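Local coordinates for response regulator receiver protein (Sinorhizobium medicae, PDB 2RDM) that probably acts as a phosphoryl-accepting receiver in two-component signalling, as in relatives of the CheY family, at residues A[38-46]-A[64-73]; A[77-85]-A[113-124]. The protein carries 1 engineered substitution. All coordinates share one frame; numbering follows the deposited sequence.

Contact 1 of 2, residues A[38-46]-A[64-73]; sequences GAKAIEMLK and PDGWQVARVA. Engineered in segment 38-46: M44 (natural residue Leu).
Helix 38-46 and helix 66-73 run side by side and parallel, 3° apart, with axes 9.3 Å from each other, and G38, I42 and L45 face P64, V69 and A73. They are two successive helices on one side of the CheY-like receiver fold, an alpha/beta fold with a parallel sheet ordered 2-1-3-4-5. Strand 53-57 lies between them in the chain.

V69 fits as a knob into the hole formed by G38, A41, I42 and L45. Its two methyls part company there. CG1 is anti to the backbone N (chi1 175°) and turns to A41 and L45. CG2 instead drops onto the backbone of G38, 3.6 Å from G38 CA. G38 has no side chain, which leaves room for the carbonyl of P64 and for V69 CG2.

I42 is used along its long branch. CG1 lies 3.9 Å from V72 CG2, and the two side chains cross at about a right angle. The I42 CD1 methyl then carries on to the ring of P64, 3.7 Å from P64 CG. P64 follows a cis peptide bond, and its CD also touches the methyl of A39. At the far end both methyls of L45 lie on A73 CB. L45 and A73 also touch M80, while A41 and L45 reach L9 of strand 7-11 of the sheet.

No direct hydrogen bond joins the segments. A water links them at the N-terminal end, accepting from A39 N and donating to P64 O. Just beyond, D65 is the N-cap of helix 66-73: its OD1 accepts from Q68 N at 2.9 Å, nearly in line with the CG-OD1 bond.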
loop_
_atom_site.group_PDB
_atom_site.type_symbol
_atom_site.label_atom_id
_atom_site.label_comp_id
_atom_site.label_asym_id
_atom_site.label_seq_id
_atom_site.Cartn_x
_atom_site.Cartn_y
_atom_site.Cartn_z
ATOM N N GLY A 38 23.833 14.643 -15.054
ATOM C CA GLY A 38 23.967 13.528 -14.117
ATOM C C GLY A 38 25.282 13.532 -13.365
ATOM O O GLY A 38 25.316 13.259 -12.158
ATOM N N ALA A 39 26.368 13.853 -14.077
ATOM C CA ALA A 39 27.703 13.944 -13.479
ATOM C C ALA A 39 27.738 14.976 -12.371
ATOM O O ALA A 39 28.309 14.719 -11.306
ATOM C CB ALA A 39 28.774 14.268 -14.542
ATOM N N LYS A 40 27.111 16.129 -12.621
ATOM C CA LYS A 40 27.053 17.212 -11.636
ATOM C C LYS A 40 26.172 16.823 -10.449
ATOM O O LYS A 40 26.500 17.121 -9.295
ATOM C CB LYS A 40 26.571 18.515 -12.288
ATOM C CG LYS A 40 27.630 19.211 -13.169
ATOM C CD LYS A 40 26.992 20.188 -14.162
ATOM C CE LYS A 40 28.041 20.985 -14.932
ATOM N NZ LYS A 40 27.421 21.962 -15.881
ATOM N N ALA A 41 25.060 16.147 -10.731
ATOM C CA ALA A 41 24.190 15.632 -9.653
ATOM C C ALA A 41 24.931 14.658 -8.720
ATOM O O ALA A 41 24.838 14.761 -7.487
ATOM C CB ALA A 41 22.944 14.979 -10.242
ATOM N N ILE A 42 25.684 13.732 -9.303
ATOM C CA ILE A 42 26.452 12.732 -8.524
ATOM C C ILE A 42 27.544 13.407 -7.673
ATOM O O ILE A 42 27.706 13.089 -6.493
ATOM C CB ILE A 42 27.010 11.626 -9.457
ATOM C CG1 ILE A 42 25.851 10.749 -9.945
ATOM C CG2 ILE A 42 28.084 10.761 -8.768
ATOM C CD1 ILE A 42 26.168 9.868 -11.121
ATOM N N GLU A 43 28.231 14.381 -8.264
ATOM C CA GLU A 43 29.232 15.175 -7.549
ATOM C C GLU A 43 28.623 15.849 -6.318
ATOM O O GLU A 43 29.187 15.770 -5.227
ATOM C CB GLU A 43 29.861 16.213 -8.478
ATOM C CG GLU A 43 30.978 17.028 -7.831
ATOM C CD GLU A 43 31.607 18.007 -8.804
ATOM O OE1 GLU A 43 30.900 18.919 -9.269
ATOM O OE2 GLU A 43 32.810 17.864 -9.107
HETATM N N MSE A 44 27.470 16.448 -6.503
HETATM C CA MSE A 44 26.776 17.061 -5.423
HETATM C C MSE A 44 26.370 16.078 -4.341
HETATM O O MSE A 44 26.566 16.323 -3.181
HETATM C CB MSE A 44 25.605 17.856 -5.949
HETATM C CG MSE A 44 24.946 18.682 -4.946
HETATM SE SE MSE A 44 25.898 20.256 -4.403
HETATM C CE MSE A 44 26.917 20.474 -5.903
ATOM N N LEU A 45 25.814 14.957 -4.742
ATOM C CA LEU A 45 25.451 13.892 -3.800
ATOM C C LEU A 45 26.655 13.423 -2.988
ATOM O O LEU A 45 26.555 13.243 -1.775
ATOM C CB LEU A 45 24.811 12.710 -4.532
ATOM C CG LEU A 45 23.349 12.917 -4.935
ATOM C CD1 LEU A 45 22.948 12.049 -6.120
ATOM C CD2 LEU A 45 22.402 12.679 -3.760
ATOM N N LYS A 46 27.796 13.289 -3.657
ATOM C CA LYS A 46 29.022 12.802 -3.017
ATOM C C LYS A 46 29.758 13.862 -2.192
ATOM O O LYS A 46 30.692 13.542 -1.460
ATOM C CB LYS A 46 29.970 12.210 -4.062
ATOM C CG LYS A 46 29.542 10.850 -4.589
ATOM C CD LYS A 46 30.561 10.305 -5.579
ATOM C CE LYS A 46 30.169 8.924 -6.094
ATOM N NZ LYS A 46 30.169 7.889 -5.023
ATOM N N PRO A 64 27.037 9.990 -16.983
ATOM C CA PRO A 64 26.061 9.051 -16.401
ATOM C C PRO A 64 24.603 9.486 -16.535
ATOM O O PRO A 64 24.303 10.681 -16.468
ATOM C CB PRO A 64 26.468 8.977 -14.921
ATOM C CG PRO A 64 27.206 10.223 -14.661
ATOM C CD PRO A 64 27.791 10.714 -15.945
ATOM N N ASP A 65 23.721 8.508 -16.740
ATOM C CA ASP A 65 22.303 8.777 -16.878
ATOM C C ASP A 65 21.592 8.913 -15.523
ATOM O O ASP A 65 22.205 8.736 -14.456
ATOM C CB ASP A 65 21.638 7.716 -17.772
ATOM C CG ASP A 65 21.702 6.303 -17.187
ATOM O OD1 ASP A 65 21.681 6.127 -15.946
ATOM O OD2 ASP A 65 21.752 5.348 -17.988
ATOM N N GLY A 66 20.295 9.212 -15.574
ATOM C CA GLY A 66 19.496 9.391 -14.368
ATOM C C GLY A 66 19.308 8.143 -13.527
ATOM O O GLY A 66 19.141 8.237 -12.297
ATOM N N TRP A 67 19.333 6.979 -14.176
ATOM C CA TRP A 67 19.273 5.703 -13.454
ATOM C C TRP A 67 20.473 5.589 -12.521
ATOM O O TRP A 67 20.344 5.190 -11.353
ATOM C CB TRP A 67 19.247 4.499 -14.404
ATOM C CG TRP A 67 18.215 4.555 -15.506
ATOM C CD1 TRP A 67 18.451 4.478 -16.854
ATOM C CD2 TRP A 67 16.799 4.676 -15.354
ATOM N NE1 TRP A 67 17.262 4.542 -17.543
ATOM C CE2 TRP A 67 16.234 4.661 -16.640
ATOM C CE3 TRP A 67 15.948 4.779 -14.248
ATOM C CZ2 TRP A 67 14.861 4.767 -16.855
ATOM C CZ3 TRP A 67 14.593 4.902 -14.459
ATOM C CH2 TRP A 67 14.056 4.884 -15.760
ATOM N N GLN A 68 21.632 5.990 -13.041
ATOM C CA GLN A 68 22.860 5.943 -12.263
ATOM C C GLN A 68 22.885 6.998 -11.160
ATOM O O GLN A 68 23.383 6.734 -10.048
ATOM C CB GLN A 68 24.088 6.041 -13.164
ATOM C CG GLN A 68 25.399 5.696 -12.469
ATOM C CD GLN A 68 25.311 4.507 -11.508
ATOM O OE1 GLN A 68 24.857 3.418 -11.868
ATOM N NE2 GLN A 68 25.779 4.710 -10.286
ATOM N N VAL A 69 22.300 8.170 -11.433
ATOM C CA VAL A 69 22.163 9.233 -10.416
ATOM C C VAL A 69 21.409 8.693 -9.203
ATOM O O VAL A 69 21.841 8.877 -8.056
ATOM C CB VAL A 69 21.424 10.503 -10.953
ATOM C CG1 VAL A 69 21.202 11.524 -9.818
ATOM C CG2 VAL A 69 22.228 11.159 -12.060
ATOM N N ALA A 70 20.299 8.006 -9.469
ATOM C CA ALA A 70 19.461 7.468 -8.389
ATOM C C ALA A 70 20.176 6.398 -7.550
ATOM O O ALA A 70 20.002 6.340 -6.327
ATOM C CB ALA A 70 18.150 6.939 -8.963
ATOM N N ARG A 71 20.987 5.566 -8.203
ATOM C CA ARG A 71 21.761 4.531 -7.516
ATOM C C ARG A 71 22.741 5.159 -6.549
ATOM O O ARG A 71 22.832 4.726 -5.401
ATOM C CB ARG A 71 22.493 3.625 -8.503
ATOM C CG ARG A 71 21.546 2.885 -9.403
ATOM C CD ARG A 71 22.134 1.620 -10.021
ATOM N NE ARG A 71 21.403 1.319 -11.249
ATOM C CZ ARG A 71 20.194 0.763 -11.282
ATOM N NH1 ARG A 71 19.579 0.410 -10.142
ATOM N NH2 ARG A 71 19.604 0.556 -12.453
ATOM N N VAL A 72 23.444 6.197 -7.010
ATOM C CA VAL A 72 24.380 6.939 -6.144
ATOM C C VAL A 72 23.646 7.563 -4.952
ATOM O O VAL A 72 24.079 7.417 -3.797
ATOM C CB VAL A 72 25.164 8.004 -6.932
ATOM C CG1 VAL A 72 26.030 8.825 -6.002
ATOM C CG2 VAL A 72 26.035 7.331 -7.987
ATOM N N ALA A 73 22.514 8.212 -5.228
ATOM C CA ALA A 73 21.683 8.799 -4.154
ATOM C C ALA A 73 21.301 7.760 -3.107
ATOM O O ALA A 73 21.383 8.023 -1.895
ATOM C CB ALA A 73 20.427 9.489 -4.737
HETATM O O HOH W 1 25.358 13.227 -17.137
#

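Contact 2 of 2, residues A[77-85]-A[113-124]; sequences DPNMPIVYI and LITAVSQLLNAR
D77 and R124 approach each other from opposite directions, their carboxylate and guanidinium planes 45° apart. The strong bond of this salt bridge is R124 NH2 to D77 OD2, 2.6 Å and nearly straight at 172°. It uses the syn side of OD2 and lies in the guanidinium plane. R124 NH1 adds only weak bonds to both carboxylate oxygens. A bend at chi3 (65°) turns the arginine back towards D77. N79 CB sits over one guanidinium face, toward its rim, 3.5 Å from R124 NH1. D77 OD1 also accepts from N79 N, an Asx turn that ties the carboxylate to its own loop.

In the receiver fold this is the C-terminal helix 110-122 packing roughly antiparallel on strand 82-86, on the sheet face away from helix 66-76. P81 lies over L120, with P81 CB 3.8 Å from L120 CB, and crosses L121 at about a right angle. V83 sends CG2 down among A116, V117 and L120. L120 crosses V83 obliquely, with L120 CD1 3.8 Å from V83 CG2 and 3.5 Å from I82 O.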
loop_
_atom_site.group_PDB
_atom_site.type_symbol
_atom_site.label_atom_id
_atom_site.label_comp_id
_atom_site.label_asym_id
_atom_site.label_seq_id
_atom_site.Cartn_x
_atom_site.Cartn_y
_atom_site.Cartn_z
ATOM N N ASP A 77 21.978 7.444 0.827
ATOM C CA ASP A 77 20.820 7.367 1.707
ATOM C C ASP A 77 19.829 6.382 1.111
ATOM O O ASP A 77 19.163 6.703 0.131
ATOM C CB ASP A 77 20.196 8.756 1.867
ATOM C CG ASP A 77 18.921 8.758 2.716
ATOM O OD1 ASP A 77 18.506 7.712 3.262
ATOM O OD2 ASP A 77 18.323 9.848 2.832
ATOM N N PRO A 78 19.713 5.191 1.720
ATOM C CA PRO A 78 18.855 4.099 1.251
ATOM C C PRO A 78 17.373 4.463 1.182
ATOM O O PRO A 78 16.619 3.822 0.460
ATOM C CB PRO A 78 19.099 2.990 2.285
ATOM C CG PRO A 78 19.604 3.707 3.509
ATOM C CD PRO A 78 20.434 4.823 2.957
ATOM N N ASN A 79 16.969 5.493 1.918
ATOM C CA ASN A 79 15.579 5.952 1.927
ATOM C C ASN A 79 15.285 7.167 1.044
ATOM O O ASN A 79 14.157 7.668 1.049
ATOM C CB ASN A 79 15.165 6.246 3.369
ATOM C CG ASN A 79 15.278 5.023 4.255
ATOM O OD1 ASN A 79 15.937 5.053 5.293
ATOM N ND2 ASN A 79 14.654 3.931 3.836
HETATM N N MSE A 80 16.283 7.614 0.275
HETATM C CA MSE A 80 16.193 8.861 -0.485
HETATM C C MSE A 80 14.987 8.828 -1.416
HETATM O O MSE A 80 14.855 7.879 -2.178
HETATM C CB MSE A 80 17.439 9.069 -1.353
HETATM C CG MSE A 80 17.450 10.436 -2.036
HETATM SE SE MSE A 80 17.921 11.886 -0.735
HETATM C CE MSE A 80 19.847 11.765 -1.001
ATOM N N PRO A 81 14.090 9.821 -1.307
ATOM C CA PRO A 81 13.037 10.049 -2.287
ATOM C C PRO A 81 13.610 10.235 -3.699
ATOM O O PRO A 81 14.506 11.047 -3.904
ATOM C CB PRO A 81 12.395 11.342 -1.800
ATOM C CG PRO A 81 12.566 11.267 -0.300
ATOM C CD PRO A 81 13.965 10.737 -0.156
ATOM N N ILE A 82 13.103 9.468 -4.650
ATOM C CA ILE A 82 13.632 9.536 -6.011
ATOM C C ILE A 82 12.443 9.705 -6.949
ATOM O O ILE A 82 11.538 8.870 -6.935
ATOM C CB ILE A 82 14.405 8.254 -6.392
ATOM C CG1 ILE A 82 15.625 8.033 -5.486
ATOM C CG2 ILE A 82 14.788 8.257 -7.889
ATOM C CD1 ILE A 82 16.761 9.015 -5.673
ATOM N N VAL A 83 12.428 10.807 -7.698
ATOM C CA VAL A 83 11.451 11.022 -8.766
ATOM C C VAL A 83 12.216 11.169 -10.071
ATOM O O VAL A 83 13.033 12.082 -10.215
ATOM C CB VAL A 83 10.589 12.289 -8.550
ATOM C CG1 VAL A 83 9.578 12.470 -9.695
ATOM C CG2 VAL A 83 9.826 12.230 -7.201
ATOM N N TYR A 84 11.903 10.311 -11.034
ATOM C CA TYR A 84 12.476 10.423 -12.372
ATOM C C TYR A 84 11.564 11.234 -13.270
ATOM O O TYR A 84 10.343 11.134 -13.174
ATOM C CB TYR A 84 12.646 9.051 -13.004
ATOM C CG TYR A 84 13.471 8.033 -12.226
ATOM C CD1 TYR A 84 14.870 8.090 -12.218
ATOM C CD2 TYR A 84 12.847 7.005 -11.514
ATOM C CE1 TYR A 84 15.618 7.144 -11.532
ATOM C CE2 TYR A 84 13.587 6.049 -10.820
ATOM C CZ TYR A 84 14.967 6.143 -10.807
ATOM O OH TYR A 84 15.690 5.190 -10.174
ATOM N N ILE A 85 12.153 11.996 -14.192
ATOM C CA ILE A 85 11.394 12.816 -15.138
ATOM C C ILE A 85 11.818 12.434 -16.553
ATOM O O ILE A 85 12.972 12.645 -16.917
ATOM C CB ILE A 85 11.665 14.334 -14.935
ATOM C CG1 ILE A 85 11.354 14.794 -13.504
ATOM C CG2 ILE A 85 10.928 15.173 -15.979
ATOM C CD1 ILE A 85 9.977 14.502 -12.993
ATOM N N LEU A 113 4.012 16.775 -9.792
ATOM C CA LEU A 113 5.408 16.776 -9.384
ATOM C C LEU A 113 5.488 16.960 -7.865
ATOM O O LEU A 113 6.206 16.223 -7.175
ATOM C CB LEU A 113 6.192 17.879 -10.095
ATOM C CG LEU A 113 7.629 18.150 -9.613
ATOM C CD1 LEU A 113 8.505 16.892 -9.638
ATOM C CD2 LEU A 113 8.257 19.250 -10.461
ATOM N N ILE A 114 4.729 17.926 -7.372
ATOM C CA ILE A 114 4.735 18.295 -5.944
ATOM C C ILE A 114 4.187 17.165 -5.054
ATOM O O ILE A 114 4.743 16.872 -3.980
ATOM C CB ILE A 114 3.928 19.607 -5.726
ATOM C CG1 ILE A 114 4.637 20.821 -6.368
ATOM C CG2 ILE A 114 3.697 19.864 -4.255
ATOM C CD1 ILE A 114 6.149 20.892 -6.128
ATOM N N THR A 115 3.086 16.558 -5.494
ATOM C CA THR A 115 2.493 15.404 -4.828
ATOM C C THR A 115 3.479 14.239 -4.757
ATOM O O THR A 115 3.646 13.655 -3.711
ATOM C CB THR A 115 1.166 14.971 -5.512
ATOM O OG1 THR A 115 0.229 16.056 -5.428
ATOM C CG2 THR A 115 0.584 13.764 -4.811
ATOM N N ALA A 116 4.160 13.938 -5.863
ATOM C CA ALA A 116 5.139 12.862 -5.892
ATOM C C ALA A 116 6.261 13.102 -4.893
ATOM O O ALA A 116 6.587 12.220 -4.100
ATOM C CB ALA A 116 5.721 12.710 -7.305
ATOM N N VAL A 117 6.818 14.306 -4.908
ATOM C CA VAL A 117 7.959 14.637 -4.046
ATOM C C VAL A 117 7.530 14.558 -2.576
ATOM O O VAL A 117 8.190 13.886 -1.778
ATOM C CB VAL A 117 8.562 16.031 -4.411
ATOM C CG1 VAL A 117 9.570 16.502 -3.386
ATOM C CG2 VAL A 117 9.259 15.956 -5.775
ATOM N N SER A 118 6.402 15.191 -2.259
ATOM C CA SER A 118 5.899 15.281 -0.857
ATOM C C SER A 118 5.525 13.922 -0.284
ATOM O O SER A 118 5.831 13.612 0.880
ATOM C CB SER A 118 4.673 16.206 -0.806
ATOM O OG SER A 118 4.954 17.481 -1.363
ATOM N N GLN A 119 4.845 13.106 -1.094
ATOM C CA GLN A 119 4.454 11.756 -0.705
ATOM C C GLN A 119 5.672 10.884 -0.367
ATOM O O GLN A 119 5.666 10.151 0.610
ATOM C CB GLN A 119 3.649 11.123 -1.849
ATOM C CG GLN A 119 3.174 9.735 -1.623
ATOM C CD GLN A 119 2.489 9.201 -2.865
ATOM O OE1 GLN A 119 1.684 9.902 -3.489
ATOM N NE2 GLN A 119 2.817 7.973 -3.238
ATOM N N LEU A 120 6.719 10.968 -1.181
ATOM C CA LEU A 120 7.924 10.181 -0.933
ATOM C C LEU A 120 8.720 10.664 0.274
ATOM O O LEU A 120 9.278 9.851 0.996
ATOM C CB LEU A 120 8.806 10.145 -2.169
ATOM C CG LEU A 120 8.179 9.409 -3.360
ATOM C CD1 LEU A 120 9.113 9.518 -4.567
ATOM C CD2 LEU A 120 7.848 7.965 -3.037
ATOM N N LEU A 121 8.756 11.980 0.490
ATOM C CA LEU A 121 9.377 12.535 1.700
ATOM C C LEU A 121 8.597 12.119 2.925
ATOM O O LEU A 121 9.193 11.735 3.931
ATOM C CB LEU A 121 9.437 14.058 1.640
ATOM C CG LEU A 121 10.491 14.682 0.732
ATOM C CD1 LEU A 121 10.035 16.058 0.368
ATOM C CD2 LEU A 121 11.842 14.732 1.418
ATOM N N ASN A 122 7.269 12.164 2.831
ATOM C CA ASN A 122 6.396 11.769 3.945
ATOM C C ASN A 122 6.505 10.293 4.324
ATOM O O ASN A 122 6.342 9.932 5.489
ATOM C CB ASN A 122 4.933 12.098 3.632
ATOM C CG ASN A 122 4.666 13.597 3.537
ATOM O OD1 ASN A 122 5.553 14.415 3.764
ATOM N ND2 ASN A 122 3.444 13.959 3.175
ATOM N N ALA A 123 6.788 9.445 3.335
ATOM C CA ALA A 123 6.863 7.991 3.535
ATOM C C ALA A 123 8.147 7.507 4.229
ATOM O O ALA A 123 8.252 6.329 4.579
ATOM C CB ALA A 123 6.667 7.266 2.194
ATOM N N ARG A 124 9.103 8.411 4.435
ATOM C CA ARG A 124 10.384 8.095 5.094
ATOM C C ARG A 124 10.298 7.436 6.472
ATOM O O ARG A 124 11.110 6.556 6.781
ATOM C CB ARG A 124 11.241 9.345 5.206
ATOM C CG ARG A 124 11.924 9.730 3.916
ATOM C CD ARG A 124 13.110 10.601 4.226
ATOM N NE ARG A 124 14.129 9.870 4.979
ATOM C CZ ARG A 124 15.381 9.678 4.570
ATOM N NH1 ARG A 124 16.222 8.990 5.332
ATOM N NH2 ARG A 124 15.798 10.176 3.411
#

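How the contacts relate
Contact 1 closes before contact 2 opens, and their centres are 16 Å apart. Helix 66-76 leads directly into the loop and strand 82-86, and the two contacts lie on opposite faces of the sheet. They meet where that helix touches the strand. A70 CB is 3.3 Å from Y84 OH and 3.8 Å from I82 CG2, and W67 CE3 is 3.6 Å from Y84 CE1. Thus I82 and Y84 face helix 66-76, while V83 faces helix 110-122. The predicted phosphorylation site, D57, ends strand 53-57, which pairs with strand 82-86. D57 is not phosphorylated in this structure.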